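PDB 4L9P: CaaX farnesyltransferase alpha subunit Ram2 from Aspergillus fumigatus, which probably serves, paired with a beta subunit, in attaching farnesyl, and perhaps geranylgeranyl, groups to proteins that end in a CaaX motif. Local coordinates for residues W126-R136 with V163-F174. The protein carries 1 engineered substitution. Residues are numbered along the deposited sequence; the frame is centred on the assembly and turned at random.
With EDO (1,2-ethanediol), chain I.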
loop_
_atom_site.group_PDB
_atom_site.type_symbol
_atom_site.label_atom_id
_atom_site.label_comp_id
_atom_site.label_asym_id
_atom_site.label_seq_id
_atom_site.Cartn_x
_atom_site.Cartn_y
_atom_site.Cartn_z
ATOM N N TRP A 126 -7.292 -8.102 14.208
ATOM C CA TRP A 126 -7.448 -6.723 14.644
ATOM C C TRP A 126 -8.729 -6.095 14.142
ATOM O O TRP A 126 -9.321 -5.270 14.844
ATOM C CB TRP A 126 -6.172 -5.895 14.329
ATOM C CG TRP A 126 -5.082 -6.457 15.205
ATOM C CD1 TRP A 126 -4.147 -7.433 14.905
ATOM C CD2 TRP A 126 -4.914 -6.166 16.590
ATOM N NE1 TRP A 126 -3.464 -7.804 16.046
ATOM C CE2 TRP A 126 -3.913 -7.023 17.093
ATOM C CE3 TRP A 126 -5.544 -5.269 17.465
ATOM C CZ2 TRP A 126 -3.518 -6.997 18.443
ATOM C CZ3 TRP A 126 -5.162 -5.241 18.777
ATOM C CH2 TRP A 126 -4.137 -6.101 19.271
ATOM N N HIS A 127 -9.205 -6.519 12.970
ATOM C CA HIS A 127 -10.558 -6.163 12.550
ATOM C C HIS A 127 -11.598 -6.792 13.513
ATOM O O HIS A 127 -12.527 -6.114 13.969
ATOM C CB HIS A 127 -10.868 -6.543 11.104
ATOM C CG HIS A 127 -12.255 -6.160 10.735
ATOM N ND1 HIS A 127 -12.662 -4.847 10.696
ATOM C CD2 HIS A 127 -13.352 -6.913 10.461
ATOM C CE1 HIS A 127 -13.958 -4.798 10.405
ATOM N NE2 HIS A 127 -14.397 -6.039 10.247
ATOM N N HIS A 128 -11.407 -8.067 13.890
ATOM C CA HIS A 128 -12.361 -8.755 14.767
ATOM C C HIS A 128 -12.398 -8.019 16.091
ATOM O O HIS A 128 -13.472 -7.837 16.690
ATOM C CB HIS A 128 -11.892 -10.193 14.967
ATOM C CG HIS A 128 -12.864 -11.044 15.705
ATOM N ND1 HIS A 128 -14.063 -11.448 15.149
ATOM C CD2 HIS A 128 -12.757 -11.653 16.913
ATOM C CE1 HIS A 128 -14.686 -12.247 16.021
ATOM N NE2 HIS A 128 -13.917 -12.394 17.104
ATOM N N ARG A 129 -11.257 -7.562 16.593
ATOM C CA ARG A 129 -11.224 -6.833 17.871
ATOM C C ARG A 129 -12.099 -5.573 17.778
ATOM O O ARG A 129 -12.859 -5.251 18.713
ATOM C CB ARG A 129 -9.789 -6.460 18.257
ATOM C CG ARG A 129 -9.700 -6.053 19.738
ATOM C CD ARG A 129 -8.252 -5.682 20.094
ATOM N NE ARG A 129 -8.071 -5.711 21.557
ATOM C CZ ARG A 129 -7.753 -6.799 22.257
ATOM N NH1 ARG A 129 -7.478 -7.961 21.634
ATOM N NH2 ARG A 129 -7.740 -6.723 23.610
ATOM N N GLN A 130 -11.996 -4.855 16.666
ATOM C CA GLN A 130 -12.780 -3.637 16.483
ATOM C C GLN A 130 -14.299 -3.957 16.375
ATOM O O GLN A 130 -15.148 -3.258 16.976
ATOM C CB GLN A 130 -12.326 -2.970 15.180
ATOM C CG GLN A 130 -13.116 -1.699 14.835
ATOM C CD GLN A 130 -12.554 -0.993 13.573
ATOM O OE1 GLN A 130 -11.326 -1.027 13.287
ATOM N NE2 GLN A 130 -13.447 -0.413 12.793
ATOM N N VAL A 131 -14.625 -5.053 15.707
ATOM C CA VAL A 131 -16.040 -5.504 15.602
ATOM C C VAL A 131 -16.594 -5.742 17.015
ATOM O O VAL A 131 -17.697 -5.292 17.317
ATOM C CB VAL A 131 -16.123 -6.785 14.709
ATOM C CG1 VAL A 131 -17.524 -7.423 14.777
ATOM C CG2 VAL A 131 -15.777 -6.381 13.271
ATOM N N LEU A 132 -15.845 -6.430 17.860
ATOM C CA LEU A 132 -16.329 -6.726 19.191
ATOM C C LEU A 132 -16.380 -5.501 20.063
ATOM O O LEU A 132 -17.410 -5.215 20.714
ATOM C CB LEU A 132 -15.402 -7.720 19.871
ATOM C CG LEU A 132 -15.210 -9.092 19.205
ATOM C CD1 LEU A 132 -14.061 -9.846 19.956
ATOM C CD2 LEU A 132 -16.488 -9.863 19.197
ATOM N N MET A 133 -15.283 -4.726 20.078
ATOM C CA MET A 133 -15.162 -3.622 21.005
ATOM C C MET A 133 -16.095 -2.450 20.656
ATOM O O MET A 133 -16.435 -1.611 21.527
ATOM C CB MET A 133 -13.708 -3.133 20.940
ATOM C CG MET A 133 -13.317 -2.116 22.053
ATOM S SD MET A 133 -13.443 -2.765 23.723
ATOM C CE MET A 133 -12.448 -4.215 23.619
ATOM N N SER A 134 -16.559 -2.417 19.430
ATOM C CA SER A 134 -17.496 -1.373 19.010
ATOM C C SER A 134 -18.890 -1.566 19.616
ATOM O O SER A 134 -19.744 -0.681 19.466
ATOM C CB SER A 134 -17.601 -1.330 17.473
ATOM O OG SER A 134 -18.241 -2.480 16.986
ATOM N N SER A 135 -19.150 -2.720 20.242
ATOM C CA SER A 135 -20.507 -2.930 20.785
ATOM C C SER A 135 -20.630 -2.237 22.128
ATOM O O SER A 135 -20.085 -2.748 23.153
ATOM C CB SER A 135 -20.750 -4.398 20.962
ATOM O OG SER A 135 -22.065 -4.518 21.561
ATOM N N ARG A 136 -21.359 -1.114 22.154
ATOM C CA ARG A 136 -21.464 -0.312 23.380
ATOM C C ARG A 136 -22.256 -1.038 24.492
ATOM O O ARG A 136 -22.020 -0.819 25.695
ATOM C CB ARG A 136 -22.029 1.092 23.061
ATOM C CG ARG A 136 -20.891 2.024 22.522
ATOM C CD ARG A 136 -21.374 3.459 22.251
ATOM N NE ARG A 136 -20.413 4.202 21.449
ATOM C CZ ARG A 136 -19.268 4.714 21.905
ATOM N NH1 ARG A 136 -18.893 4.541 23.163
ATOM N NH2 ARG A 136 -18.526 5.403 21.085
ATOM N N VAL A 163 -2.019 -2.904 14.741
ATOM C CA VAL A 163 -2.308 -2.562 16.118
ATOM C C VAL A 163 -2.394 -1.053 16.239
ATOM O O VAL A 163 -3.280 -0.571 16.992
ATOM C CB VAL A 163 -1.215 -3.123 17.069
ATOM C CG1 VAL A 163 -1.611 -2.810 18.560
ATOM C CG2 VAL A 163 -1.078 -4.642 16.843
ATOM N N TRP A 164 -1.529 -0.251 15.602
ATOM C CA TRP A 164 -1.730 1.176 15.631
ATOM C C TRP A 164 -3.049 1.593 15.004
ATOM O O TRP A 164 -3.702 2.510 15.534
ATOM C CB TRP A 164 -0.559 1.897 14.889
ATOM C CG TRP A 164 0.724 1.921 15.714
ATOM C CD1 TRP A 164 1.883 1.160 15.506
ATOM C CD2 TRP A 164 0.948 2.710 16.884
ATOM N NE1 TRP A 164 2.813 1.497 16.474
ATOM C CE2 TRP A 164 2.271 2.438 17.325
ATOM C CE3 TRP A 164 0.168 3.662 17.597
ATOM C CZ2 TRP A 164 2.851 3.113 18.429
ATOM C CZ3 TRP A 164 0.719 4.284 18.707
ATOM C CH2 TRP A 164 2.065 4.017 19.136
ATOM N N THR A 165 -3.461 0.990 13.890
ATOM C CA THR A 165 -4.746 1.311 13.295
ATOM C C THR A 165 -5.867 1.037 14.289
ATOM O O THR A 165 -6.777 1.880 14.465
ATOM C CB THR A 165 -4.943 0.502 11.993
ATOM O OG1 THR A 165 -3.968 0.992 11.038
ATOM C CG2 THR A 165 -6.359 0.711 11.451
ATOM N N TYR A 166 -5.784 -0.116 14.971
ATOM C CA TYR A 166 -6.823 -0.391 16.000
ATOM C C TYR A 166 -6.762 0.676 17.080
ATOM O O TYR A 166 -7.836 1.167 17.540
ATOM C CB TYR A 166 -6.578 -1.759 16.560
ATOM C CG TYR A 166 -7.530 -2.031 17.768
ATOM C CD1 TYR A 166 -8.882 -2.417 17.569
ATOM C CD2 TYR A 166 -7.078 -1.783 19.062
ATOM C CE1 TYR A 166 -9.719 -2.602 18.670
ATOM C CE2 TYR A 166 -7.926 -1.948 20.157
ATOM C CZ TYR A 166 -9.236 -2.361 19.915
ATOM O OH TYR A 166 -10.097 -2.588 20.975
ATOM N N ARG A 167 -5.581 1.076 17.523
ATOM C CA ARG A 167 -5.526 2.051 18.615
ATOM C C ARG A 167 -6.080 3.412 18.162
ATOM O O ARG A 167 -6.702 4.110 18.977
ATOM C CB ARG A 167 -4.090 2.167 19.179
ATOM C CG ARG A 167 -4.095 2.853 20.591
ATOM C CD ARG A 167 -2.753 2.771 21.288
ATOM N NE ARG A 167 -2.927 3.283 22.641
ATOM C CZ ARG A 167 -2.193 2.952 23.691
ATOM N NH1 ARG A 167 -1.159 2.127 23.556
ATOM N NH2 ARG A 167 -2.556 3.436 24.898
ATOM N N HIS A 168 -5.921 3.791 16.878
ATOM C CA HIS A 168 -6.548 5.043 16.421
ATOM C C HIS A 168 -8.073 4.887 16.520
ATOM O O HIS A 168 -8.747 5.823 17.014
ATOM C CB HIS A 168 -6.219 5.239 14.917
ATOM C CG HIS A 168 -7.034 6.308 14.276
ATOM N ND1 HIS A 168 -6.616 7.622 14.271
ATOM C CD2 HIS A 168 -8.284 6.298 13.724
ATOM C CE1 HIS A 168 -7.560 8.383 13.718
ATOM N NE2 HIS A 168 -8.583 7.612 13.377
ATOM N N TRP A 169 -8.621 3.748 16.092
ATOM C CA TRP A 169 -10.066 3.535 16.185
ATOM C C TRP A 169 -10.493 3.608 17.667
ATOM O O TRP A 169 -11.557 4.203 17.980
ATOM C CB TRP A 169 -10.430 2.153 15.569
ATOM C CG TRP A 169 -11.859 1.829 15.836
ATOM C CD1 TRP A 169 -12.977 2.229 15.119
ATOM C CD2 TRP A 169 -12.347 1.170 16.988
ATOM N NE1 TRP A 169 -14.112 1.820 15.746
ATOM C CE2 TRP A 169 -13.773 1.174 16.906
ATOM C CE3 TRP A 169 -11.720 0.551 18.071
ATOM C CZ2 TRP A 169 -14.579 0.593 17.901
ATOM C CZ3 TRP A 169 -12.549 0.007 19.082
ATOM C CH2 TRP A 169 -13.949 0.038 18.966
ATOM N N LEU A 170 -9.722 2.993 18.567
ATOM C CA LEU A 170 -10.088 2.951 19.988
ATOM C C LEU A 170 -10.137 4.359 20.532
ATOM O O LEU A 170 -11.086 4.698 21.330
ATOM C CB LEU A 170 -9.048 2.108 20.706
ATOM C CG LEU A 170 -9.321 1.885 22.199
ATOM C CD1 LEU A 170 -10.404 0.807 22.368
ATOM C CD2 LEU A 170 -8.009 1.451 22.864
ATOM N N VAL A 171 -9.172 5.192 20.194
ATOM C CA VAL A 171 -9.179 6.575 20.659
ATOM C C VAL A 171 -10.399 7.336 20.168
ATOM O O VAL A 171 -11.030 8.064 20.971
ATOM C CB VAL A 171 -7.866 7.283 20.230
ATOM C CG1 VAL A 171 -7.976 8.796 20.456
ATOM C CG2 VAL A 171 -6.704 6.690 20.972
ATOM N N ARG A 172 -10.770 7.200 18.918
ATOM C CA ARG A 172 -11.946 7.910 18.445
ATOM C C ARG A 172 -13.199 7.360 19.103
ATOM O O ARG A 172 -14.096 8.133 19.498
ATOM C CB ARG A 172 -12.031 7.777 16.931
ATOM C CG ARG A 172 -13.165 8.567 16.367
ATOM C CD ARG A 172 -13.092 8.557 14.820
ATOM N NE ARG A 172 -14.196 9.317 14.233
ATOM C CZ ARG A 172 -14.115 10.626 13.969
ATOM N NH1 ARG A 172 -13.012 11.317 14.347
ATOM N NH2 ARG A 172 -15.152 11.244 13.425
ATOM N N HIS A 173 -13.288 6.045 19.260
ATOM C CA HIS A 173 -14.512 5.419 19.760
ATOM C C HIS A 173 -14.786 5.790 21.201
ATOM O O HIS A 173 -15.943 6.140 21.542
ATOM C CB HIS A 173 -14.390 3.916 19.639
ATOM C CG HIS A 173 -15.613 3.188 20.078
ATOM N ND1 HIS A 173 -16.732 3.101 19.275
ATOM C CD2 HIS A 173 -15.884 2.475 21.213
ATOM C CE1 HIS A 173 -17.649 2.373 19.900
ATOM N NE2 HIS A 173 -17.170 1.993 21.088
ATOM N N PHE A 174 -13.783 5.711 22.059
ATOM C CA PHE A 174 -13.961 6.025 23.497
ATOM C C PHE A 174 -13.560 7.462 23.848
ATOM O O PHE A 174 -13.558 7.862 25.005
ATOM C CB PHE A 174 -13.179 5.023 24.322
ATOM C CG PHE A 174 -13.798 3.655 24.337
ATOM C CD1 PHE A 174 -15.109 3.445 24.806
ATOM C CD2 PHE A 174 -13.039 2.562 23.946
ATOM C CE1 PHE A 174 -15.648 2.164 24.826
ATOM C CE2 PHE A 174 -13.577 1.268 23.954
ATOM C CZ PHE A 174 -14.908 1.056 24.436
HETATM C C1 EDO I . -17.857 -2.534 13.229
HETATM O O1 EDO I . -17.813 -2.567 11.807
HETATM C C2 EDO I . -16.525 -1.990 13.700
HETATM O O2 EDO I . -16.197 -0.775 13.019
HETATM O O HOH W 1 -18.169 0.062 22.726
#
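Y166 enters a hole formed by W126, R129, Q130 and M133, a knob-into-hole fit between helices 123-133 and 161-174, whose short segments run nearly parallel (15°) with axes 9.9 Å apart. R129 CD lies over one face of the Y166 ring, 3.7 Å from its centroid, a CH-pi contact, while W126, with V163 CG2 on a face of its indole, turns an edge toward Y166 in an offset edge-to-face pair, planes at 61°. R129 NE forms a salt bridge, and Y166 OH a hydrogen bond, with E146 OE2 of helix 146-156.

Farther along, the Q130 amide stacks nearly parallel on W169, with Q130 CG 3.6 Å from the centroid of the W169 five-membered ring. M133 CG lies 3.7 Å from W169 CZ3, and the bend at chi2 turns SD to the edge of the F174 ring, a Met-aromatic contact. Beyond helix 123-133, the R136 guanidinium lies flat on the H173 ring, and R136 NH2 donates in its own plane to H173 O (2.7 Å, 161°). A water joins M133 O to H173 NE2. Two alpha-subunit repeats are thus joined by aromatic packing around the polar R129-E146-Y166 group and by R136, whose charge probably complements the dipole of helix 161-174.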